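Local structure of heme oxygenase (Chlamydomonas reinhardtii, 4RAJ) at residues L52-L57 with H105-T110; G91-A96 with Q147-A152; Q156-W161 with A175-T180. The protein probably cleaves heme with molecular oxygen and supplied electrons, releasing biliverdin, iron and carbon monoxide, as heme oxygenases do. All coordinates share one frame; numbering follows the deposited sequence.

Interaction 1 of 3, residues L52-L57 with H105-T110; sequences LYAKAL and HYLGAT
Ala54 presses its methyl group into the notch between Tyr106 and Leu107, and so brings two helices of the all-helical heme oxygenase fold together: helix 50-76, near its start, and helix 96-107, at its last turn. The approach is tight. CB of Ala54 lies 3.4 Å from CB of Tyr106. The small residue lets the backbones draw close, Ala54 CA to Tyr106 CA at 6.2 Å. Leu107 completes the notch with its branch point and one arm, CG and CD2 each standing 3.7 Å from Ala54 CB. Its other arm, CD1, reaches along to the aliphatic part of Lys55.

Next to this aliphatic seam the two tyrosines make an offset edge-to-face pair. Tyr53 brings its CD2-CE2 edge over one face of Tyr106, toward the rim, with ring planes at 80° and centroids 5.6 Å apart. Tyr53 is in position because its CG is anti to the backbone N (chi1 172°), which carries the ring up beside Tyr106. The opposite face of Tyr106 is backed by His105, whose ND1 sits 3.9 Å above the ring centre. The hydroxyl of Tyr106 is hydrogen-bonded to the carbonyl O of Gly173, and the ring of Tyr53 makes a second edge-to-face pair with Phe166, so both rings tie the helix pair to the chain beyond helix 155-165. A leucine in place of Tyr106 would probably leave the edge of Tyr53 without a ring face to rest on and the carbonyl of Gly173 without its hydroxyl partner. Just past Leu107 the helix stops at Gly108, which has positive phi. In the aromatic pair the nearest atoms are the two CE2 carbons, Tyr53 CE2 to Tyr106 CE2, at 3.8 Å.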
loop_
_atom_site.group_PDB
_atom_site.type_symbol
_atom_site.label_atom_id
_atom_site.label_comp_id
_atom_site.label_asym_id
_atom_site.label_seq_id
_atom_site.Cartn_x
_atom_site.Cartn_y
_atom_site.Cartn_z
ATOM N N LEU A 52 -8.313 17.746 1.777
ATOM C CA LEU A 52 -8.723 16.783 0.770
ATOM C C LEU A 52 -7.650 15.714 0.610
ATOM O O LEU A 52 -7.938 14.523 0.610
ATOM C CB LEU A 52 -8.962 17.486 -0.564
ATOM C CG LEU A 52 -10.119 17.028 -1.428
ATOM C CD1 LEU A 52 -11.349 16.819 -0.557
ATOM C CD2 LEU A 52 -10.369 18.111 -2.477
ATOM N N TYR A 53 -6.409 16.175 0.491
ATOM C CA TYR A 53 -5.257 15.303 0.383
ATOM C C TYR A 53 -5.221 14.283 1.529
ATOM O O TYR A 53 -5.077 13.076 1.317
ATOM C CB TYR A 53 -3.979 16.153 0.366
ATOM C CG TYR A 53 -2.707 15.354 0.452
ATOM C CD1 TYR A 53 -2.211 14.679 -0.658
ATOM C CD2 TYR A 53 -1.999 15.271 1.643
ATOM C CE1 TYR A 53 -1.032 13.941 -0.578
ATOM C CE2 TYR A 53 -0.829 14.544 1.732
ATOM C CZ TYR A 53 -0.348 13.888 0.623
ATOM O OH TYR A 53 0.811 13.163 0.718
ATOM N N ALA A 54 -5.375 14.776 2.745
ATOM C CA ALA A 54 -5.276 13.931 3.937
ATOM C C ALA A 54 -6.443 12.950 4.054
ATOM O O ALA A 54 -6.272 11.810 4.493
ATOM C CB ALA A 54 -5.188 14.807 5.193
ATOM N N LYS A 55 -7.637 13.390 3.671
ATOM C CA LYS A 55 -8.780 12.471 3.616
ATOM C C LYS A 55 -8.536 11.332 2.643
ATOM O O LYS A 55 -8.895 10.181 2.914
ATOM C CB LYS A 55 -10.063 13.207 3.235
ATOM C CG LYS A 55 -10.762 13.798 4.424
ATOM C CD LYS A 55 -11.906 14.708 4.022
ATOM C CE LYS A 55 -11.659 16.117 4.542
ATOM N NZ LYS A 55 -12.924 16.852 4.835
ATOM N N ALA A 56 -7.927 11.654 1.509
ATOM C CA ALA A 56 -7.598 10.639 0.514
ATOM C C ALA A 56 -6.533 9.681 1.053
ATOM O O ALA A 56 -6.645 8.472 0.879
ATOM C CB ALA A 56 -7.134 11.291 -0.782
ATOM N N LEU A 57 -5.514 10.223 1.720
ATOM C CA LEU A 57 -4.513 9.394 2.415
ATOM C C LEU A 57 -5.171 8.444 3.402
ATOM O O LEU A 57 -4.742 7.294 3.565
ATOM C CB LEU A 57 -3.496 10.255 3.179
ATOM C CG LEU A 57 -2.305 10.923 2.497
ATOM C CD1 LEU A 57 -1.404 11.527 3.558
ATOM C CD2 LEU A 57 -1.514 9.953 1.657
ATOM N N HIS A 105 -1.584 14.825 11.524
ATOM C CA HIS A 105 -0.935 16.113 11.264
ATOM C C HIS A 105 -1.830 17.084 10.488
ATOM O O HIS A 105 -2.015 18.249 10.880
ATOM C CB HIS A 105 0.376 15.941 10.491
ATOM C CG HIS A 105 1.012 17.256 10.141
ATOM N ND1 HIS A 105 1.024 17.767 8.864
ATOM C CD2 HIS A 105 1.578 18.198 10.930
ATOM C CE1 HIS A 105 1.603 18.958 8.873
ATOM N NE2 HIS A 105 1.959 19.234 10.112
ATOM N N TYR A 106 -2.395 16.613 9.382
ATOM C CA TYR A 106 -3.165 17.510 8.528
ATOM C C TYR A 106 -4.529 17.854 9.097
ATOM O O TYR A 106 -4.980 18.993 8.979
ATOM C CB TYR A 106 -3.325 16.891 7.142
ATOM C CG TYR A 106 -2.055 16.872 6.334
ATOM C CD1 TYR A 106 -1.527 18.051 5.821
ATOM C CD2 TYR A 106 -1.374 15.680 6.080
ATOM C CE1 TYR A 106 -0.368 18.051 5.077
ATOM C CE2 TYR A 106 -0.200 15.676 5.332
ATOM C CZ TYR A 106 0.292 16.874 4.835
ATOM O OH TYR A 106 1.452 16.911 4.090
ATOM N N LEU A 107 -5.180 16.879 9.728
ATOM C CA LEU A 107 -6.601 17.011 10.052
ATOM C C LEU A 107 -6.862 17.363 11.518
ATOM O O LEU A 107 -7.947 17.850 11.871
ATOM C CB LEU A 107 -7.340 15.721 9.688
ATOM C CG LEU A 107 -7.337 15.324 8.209
ATOM C CD1 LEU A 107 -8.255 14.142 7.982
ATOM C CD2 LEU A 107 -7.764 16.507 7.321
ATOM N N GLY A 108 -5.879 17.116 12.375
ATOM C CA GLY A 108 -5.981 17.544 13.760
ATOM C C GLY A 108 -6.921 16.698 14.598
ATOM O O GLY A 108 -7.130 15.526 14.320
ATOM N N ALA A 109 -7.499 17.311 15.624
ATOM C CA ALA A 109 -8.183 16.562 16.679
ATOM C C ALA A 109 -9.308 15.651 16.178
ATOM O O ALA A 109 -9.467 14.526 16.662
ATOM C CB ALA A 109 -8.729 17.530 17.724
ATOM N N THR A 110 -10.077 16.131 15.205
ATOM C CA THR A 110 -11.237 15.375 14.731
ATOM C C THR A 110 -10.957 14.623 13.438
ATOM O O THR A 110 -11.873 14.359 12.662
ATOM C CB THR A 110 -12.432 16.295 14.527
ATOM O OG1 THR A 110 -12.095 17.297 13.559
ATOM C CG2 THR A 110 -12.797 16.964 15.861
#

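Interaction 2 of 3, residues G91-A96 with Q147-A152; sequences GGLYRA and QHLAMA
His148 turns the edge of its imidazole to the backbone of Leu93: CD2 comes within 3.3 Å of Leu93 O, which lies in the ring plane. This is the tight half of the contact, where loop 91-96 lies against helix 140-151, probably part of the distal helix of the heme pocket. Beside it a water donates to both Leu93 O and His148 O, 2.8 Å from each, and bridges loop and helix. Arg95 runs antiparallel to Met151, CD against CB at 3.9 Å. Bends at chi2 and chi3 fold the guanidinium back over its own loop, where NH2 donates to Gly92 O nearly head-on and NE meets Leu93 O from 53° above the carbonyl plane.

On the looser side the leucines only graze each other, Leu93 CD2 to Leu149 CD1 at 4.2 Å. Tyr94, partly exposed, points away at its CB, and its ring only skirts the histidine, Tyr94 CD1 to His148 NE2 at 4.3 Å.

Helix 50-76 fixes the polar ends: Glu68 accepts from His148 NE2 and from Arg95 N, and Asp72 pairs with Tyr94 OH. Arg95 NH1 reaches the carbonyls of Ala176 and Asp178, while helix 184-200 packs on Leu93 and Leu149 through Leu187 and Phe191.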
loop_
_atom_site.group_PDB
_atom_site.type_symbol
_atom_site.label_atom_id
_atom_site.label_comp_id
_atom_site.label_asym_id
_atom_site.label_seq_id
_atom_site.Cartn_x
_atom_site.Cartn_y
_atom_site.Cartn_z
ATOM N N GLY A 91 11.114 -4.599 9.186
ATOM C CA GLY A 91 12.321 -3.789 9.275
ATOM C C GLY A 91 12.205 -2.399 8.678
ATOM O O GLY A 91 13.214 -1.763 8.368
ATOM N N GLY A 92 10.976 -1.922 8.519
ATOM C CA GLY A 92 10.733 -0.585 8.003
ATOM C C GLY A 92 9.736 -0.496 6.856
ATOM O O GLY A 92 9.341 0.599 6.458
ATOM N N LEU A 93 9.332 -1.632 6.300
ATOM C CA LEU A 93 8.403 -1.601 5.188
ATOM C C LEU A 93 7.030 -1.068 5.573
ATOM O O LEU A 93 6.366 -0.429 4.748
ATOM C CB LEU A 93 8.220 -2.998 4.589
ATOM C CG LEU A 93 8.916 -3.433 3.299
ATOM C CD1 LEU A 93 8.257 -4.709 2.794
ATOM C CD2 LEU A 93 8.913 -2.368 2.219
ATOM N N TYR A 94 6.593 -1.375 6.799
ATOM C CA TYR A 94 5.230 -1.068 7.229
ATOM C C TYR A 94 4.937 0.436 7.147
ATOM O O TYR A 94 5.799 1.260 7.476
ATOM C CB TYR A 94 4.984 -1.560 8.656
ATOM C CG TYR A 94 4.613 -3.030 8.787
ATOM C CD1 TYR A 94 4.922 -3.954 7.790
ATOM C CD2 TYR A 94 3.936 -3.487 9.915
ATOM C CE1 TYR A 94 4.573 -5.305 7.927
ATOM C CE2 TYR A 94 3.586 -4.825 10.060
ATOM C CZ TYR A 94 3.913 -5.731 9.070
ATOM O OH TYR A 94 3.557 -7.068 9.229
ATOM N N ARG A 95 3.706 0.763 6.752
ATOM C CA ARG A 95 3.284 2.120 6.430
ATOM C C ARG A 95 2.162 2.671 7.315
ATOM O O ARG A 95 1.969 3.881 7.345
ATOM C CB ARG A 95 2.786 2.203 4.966
ATOM C CG ARG A 95 3.821 1.919 3.883
ATOM C CD ARG A 95 4.896 3.032 3.862
ATOM N NE ARG A 95 6.008 2.722 4.761
ATOM C CZ ARG A 95 6.914 3.612 5.177
ATOM N NH1 ARG A 95 6.837 4.875 4.777
ATOM N NH2 ARG A 95 7.896 3.239 6.003
ATOM N N ALA A 96 1.384 1.820 7.979
ATOM C CA ALA A 96 0.178 2.345 8.667
ATOM C C ALA A 96 0.521 3.418 9.733
ATOM O O ALA A 96 -0.180 4.432 9.837
ATOM C CB ALA A 96 -0.639 1.210 9.294
ATOM N N GLN A 147 1.642 -3.114 -2.880
ATOM C CA GLN A 147 1.339 -1.942 -2.059
ATOM C C GLN A 147 2.579 -1.347 -1.416
ATOM O O GLN A 147 2.874 -0.167 -1.580
ATOM C CB GLN A 147 0.332 -2.311 -0.963
ATOM C CG GLN A 147 -0.985 -2.959 -1.478
ATOM C CD GLN A 147 -1.914 -1.957 -2.123
ATOM O OE1 GLN A 147 -1.525 -0.824 -2.396
ATOM N NE2 GLN A 147 -3.167 -2.364 -2.360
ATOM N N HIS A 148 3.305 -2.160 -0.664
ATOM C CA HIS A 148 4.419 -1.614 0.102
ATOM C C HIS A 148 5.575 -1.169 -0.767
ATOM O O HIS A 148 6.263 -0.208 -0.446
ATOM C CB HIS A 148 4.906 -2.635 1.116
ATOM C CG HIS A 148 3.982 -2.804 2.269
ATOM N ND1 HIS A 148 2.926 -3.690 2.250
ATOM C CD2 HIS A 148 3.948 -2.194 3.478
ATOM C CE1 HIS A 148 2.284 -3.623 3.405
ATOM N NE2 HIS A 148 2.881 -2.721 4.165
ATOM N N LEU A 149 5.797 -1.866 -1.870
ATOM C CA LEU A 149 6.963 -1.556 -2.685
ATOM C C LEU A 149 6.705 -0.309 -3.536
ATOM O O LEU A 149 7.628 0.446 -3.844
ATOM C CB LEU A 149 7.352 -2.767 -3.548
ATOM C CG LEU A 149 8.419 -3.678 -2.912
ATOM C CD1 LEU A 149 8.042 -4.141 -1.513
ATOM C CD2 LEU A 149 8.737 -4.880 -3.792
ATOM N N ALA A 150 5.445 -0.059 -3.869
ATOM C CA ALA A 150 5.094 1.166 -4.589
ATOM C C ALA A 150 5.281 2.396 -3.698
ATOM O O ALA A 150 5.738 3.441 -4.170
ATOM C CB ALA A 150 3.664 1.089 -5.118
ATOM N N MET A 151 4.952 2.272 -2.409
ATOM C CA MET A 151 5.169 3.377 -1.467
ATOM C C MET A 151 6.641 3.758 -1.392
ATOM O O MET A 151 6.987 4.949 -1.261
ATOM C CB MET A 151 4.646 3.006 -0.079
ATOM C CG MET A 151 3.134 2.787 -0.089
ATOM S SD MET A 151 2.263 4.347 -0.388
ATOM C CE MET A 151 2.888 5.227 1.040
ATOM N N ALA A 152 7.497 2.739 -1.477
ATOM C CA ALA A 152 8.951 2.918 -1.406
ATOM C C ALA A 152 9.516 3.473 -2.718
ATOM O O ALA A 152 10.676 3.901 -2.784
ATOM C CB ALA A 152 9.624 1.591 -1.060
HETATM O O HOH W 1 6.805 0.549 2.164
#

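Interaction 3 of 3, residues Q156-W161 with A175-T180; sequences QIVKRW and AAFDYT
Val158 lies over one face of the Phe177 ring, toward its rim, and the methyl of Ala176 backs the opposite face. CG1 of Val158 touches CZ of Phe177 at 3.7 Å. The second ring, that of Tyr179, is met at its edge by the amide of Gln156, NE2 lying 3.7 Å from CE1 with amide and ring planes 63° apart. In the heme oxygenase fold this joins helix 155-165, probably the later half of the distal helix, to the loop that leads on to helix 184-200.

Gln156 NE2 donates to Phe177 O at 3.0 Å, in the carbonyl plane and on a lone pair, with the acceptor almost in the amide plane. NE2 also donates to Met151 O, so the amide bridges the loop and the preceding helix. The bend at chi2 (-51°) swings it there, although CB of Gln156 starts away from the loop.

Lys159 runs past Phe177 on its way to Asp178: its CB packs on CB of Phe177, and the chain is extended beyond CG. Tyr53 and Leu57 of helix 50-76 also pack on Phe177, whose side chain is about 5 Å from a bound polyether, probably from the crystallisation liquor. Asp178 OD1 is also hydrogen-bonded to Thr174 OG1; Lys159 NZ forms a salt bridge with Asp178 OD1 at 3.0 Å, approaching on its anti side, 30° out of the carboxylate plane.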
loop_
_atom_site.group_PDB
_atom_site.type_symbol
_atom_site.label_atom_id
_atom_site.label_comp_id
_atom_site.label_asym_id
_atom_site.label_seq_id
_atom_site.Cartn_x
_atom_site.Cartn_y
_atom_site.Cartn_z
ATOM N N GLN A 156 7.625 8.322 -3.481
ATOM C CA GLN A 156 8.591 9.395 -3.238
ATOM C C GLN A 156 8.281 10.627 -4.087
ATOM O O GLN A 156 8.678 11.745 -3.751
ATOM C CB GLN A 156 10.020 8.914 -3.512
ATOM C CG GLN A 156 10.399 7.688 -2.717
ATOM C CD GLN A 156 10.116 7.852 -1.237
ATOM O OE1 GLN A 156 10.797 8.612 -0.545
ATOM N NE2 GLN A 156 9.102 7.143 -0.743
ATOM N N ILE A 157 7.568 10.419 -5.184
ATOM C CA ILE A 157 7.190 11.526 -6.053
ATOM C C ILE A 157 6.037 12.316 -5.441
ATOM O O ILE A 157 6.053 13.546 -5.429
ATOM C CB ILE A 157 6.798 11.032 -7.460
ATOM C CG1 ILE A 157 8.006 10.390 -8.148
ATOM C CG2 ILE A 157 6.268 12.176 -8.302
ATOM C CD1 ILE A 157 7.660 9.628 -9.415
ATOM N N VAL A 158 5.035 11.607 -4.929
ATOM C CA VAL A 158 3.945 12.248 -4.198
ATOM C C VAL A 158 4.502 13.036 -3.017
ATOM O O VAL A 158 4.093 14.160 -2.754
ATOM C CB VAL A 158 2.921 11.205 -3.688
ATOM C CG1 VAL A 158 1.886 11.857 -2.795
ATOM C CG2 VAL A 158 2.249 10.510 -4.865
ATOM N N LYS A 159 5.454 12.435 -2.314
ATOM C CA LYS A 159 6.091 13.072 -1.167
ATOM C C LYS A 159 6.735 14.411 -1.543
ATOM O O LYS A 159 6.549 15.426 -0.858
ATOM C CB LYS A 159 7.133 12.119 -0.577
ATOM C CG LYS A 159 8.207 12.759 0.255
ATOM C CD LYS A 159 9.027 11.665 0.901
ATOM C CE LYS A 159 10.383 12.159 1.303
ATOM N NZ LYS A 159 11.077 11.172 2.171
ATOM N N ARG A 160 7.475 14.411 -2.647
ATOM C CA ARG A 160 8.143 15.624 -3.113
ATOM C C ARG A 160 7.154 16.737 -3.461
ATOM O O ARG A 160 7.403 17.919 -3.161
ATOM C CB ARG A 160 9.034 15.310 -4.322
ATOM C CG ARG A 160 10.450 14.885 -3.940
ATOM C CD ARG A 160 11.188 14.253 -5.115
ATOM N NE ARG A 160 11.673 12.914 -4.783
ATOM C CZ ARG A 160 12.045 11.999 -5.675
ATOM N NH1 ARG A 160 11.985 12.271 -6.973
ATOM N NH2 ARG A 160 12.472 10.808 -5.269
ATOM N N TRP A 161 6.048 16.373 -4.104
ATOM C CA TRP A 161 5.003 17.338 -4.438
ATOM C C TRP A 161 4.309 17.861 -3.190
ATOM O O TRP A 161 4.080 19.063 -3.068
ATOM C CB TRP A 161 3.963 16.727 -5.386
ATOM C CG TRP A 161 4.313 16.860 -6.828
ATOM C CD1 TRP A 161 4.618 15.854 -7.696
ATOM C CD2 TRP A 161 4.404 18.077 -7.575
ATOM N NE1 TRP A 161 4.894 16.371 -8.939
ATOM C CE2 TRP A 161 4.768 17.733 -8.891
ATOM C CE3 TRP A 161 4.226 19.426 -7.254
ATOM C CZ2 TRP A 161 4.948 18.691 -9.892
ATOM C CZ3 TRP A 161 4.411 20.375 -8.246
ATOM C CH2 TRP A 161 4.765 20.002 -9.550
ATOM N N ALA A 175 5.122 11.406 6.405
ATOM C CA ALA A 175 5.547 10.203 7.124
ATOM C C ALA A 175 5.076 8.920 6.428
ATOM O O ALA A 175 5.720 7.876 6.545
ATOM C CB ALA A 175 5.052 10.239 8.574
ATOM N N ALA A 176 3.972 9.010 5.692
ATOM C CA ALA A 176 3.473 7.877 4.907
ATOM C C ALA A 176 4.511 7.398 3.897
ATOM O O ALA A 176 4.543 6.217 3.539
ATOM C CB ALA A 176 2.178 8.258 4.182
ATOM N N PHE A 177 5.344 8.331 3.437
ATOM C CA PHE A 177 6.332 8.077 2.390
ATOM C C PHE A 177 7.789 8.135 2.886
ATOM O O PHE A 177 8.723 8.077 2.080
ATOM C CB PHE A 177 6.139 9.096 1.263
ATOM C CG PHE A 177 4.721 9.166 0.762
ATOM C CD1 PHE A 177 4.208 8.156 -0.031
ATOM C CD2 PHE A 177 3.901 10.237 1.095
ATOM C CE1 PHE A 177 2.899 8.217 -0.481
ATOM C CE2 PHE A 177 2.595 10.305 0.641
ATOM C CZ PHE A 177 2.091 9.297 -0.144
ATOM N N ASP A 178 7.982 8.244 4.195
ATOM C CA ASP A 178 9.335 8.370 4.742
ATOM C C ASP A 178 9.944 7.017 5.133
ATOM O O ASP A 178 9.243 6.113 5.601
ATOM C CB ASP A 178 9.351 9.288 5.966
ATOM C CG ASP A 178 9.070 10.748 5.625
ATOM O OD1 ASP A 178 9.163 11.162 4.441
ATOM O OD2 ASP A 178 8.739 11.489 6.563
ATOM N N TYR A 179 11.258 6.906 4.949
ATOM C CA TYR A 179 12.010 5.716 5.332
ATOM C C TYR A 179 13.259 6.160 6.065
ATOM O O TYR A 179 14.342 6.217 5.489
ATOM C CB TYR A 179 12.365 4.870 4.100
ATOM C CG TYR A 179 11.112 4.329 3.428
ATOM C CD1 TYR A 179 10.390 5.120 2.531
ATOM C CD2 TYR A 179 10.645 3.050 3.701
ATOM C CE1 TYR A 179 9.222 4.653 1.927
ATOM C CE2 TYR A 179 9.474 2.564 3.095
ATOM C CZ TYR A 179 8.774 3.377 2.213
ATOM O OH TYR A 179 7.612 2.931 1.610
ATOM N N THR A 180 13.099 6.473 7.344
ATOM C CA THR A 180 14.163 7.122 8.106
ATOM C C THR A 180 15.135 6.141 8.776
ATOM O O THR A 180 16.120 6.564 9.386
ATOM C CB THR A 180 13.568 8.025 9.184
ATOM O OG1 THR A 180 12.842 7.215 10.115
ATOM C CG2 THR A 180 12.624 9.036 8.554
#

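Along the chain interactions 1 and 2 interleave, since residues 91-96 fall between the two segments of interaction 1; interaction 3 follows both. Helix 96-107 connects the first two, starting at the loop of interaction 2 and ending in interaction 1, their centres about 20 Å apart without touching. Interaction 3 touches each: it meets interaction 1 mainly at the hydroxyl end of Tyr53, with centres about 16 Å apart, and interaction 2 through the arginine's bonds to loop 175-180, with centres about 11 Å apart. Helices 140-151 and 155-165 are consecutive, so interactions 2 and 3 hold successive parts of what is probably the distal wall of the heme site, here heme-free.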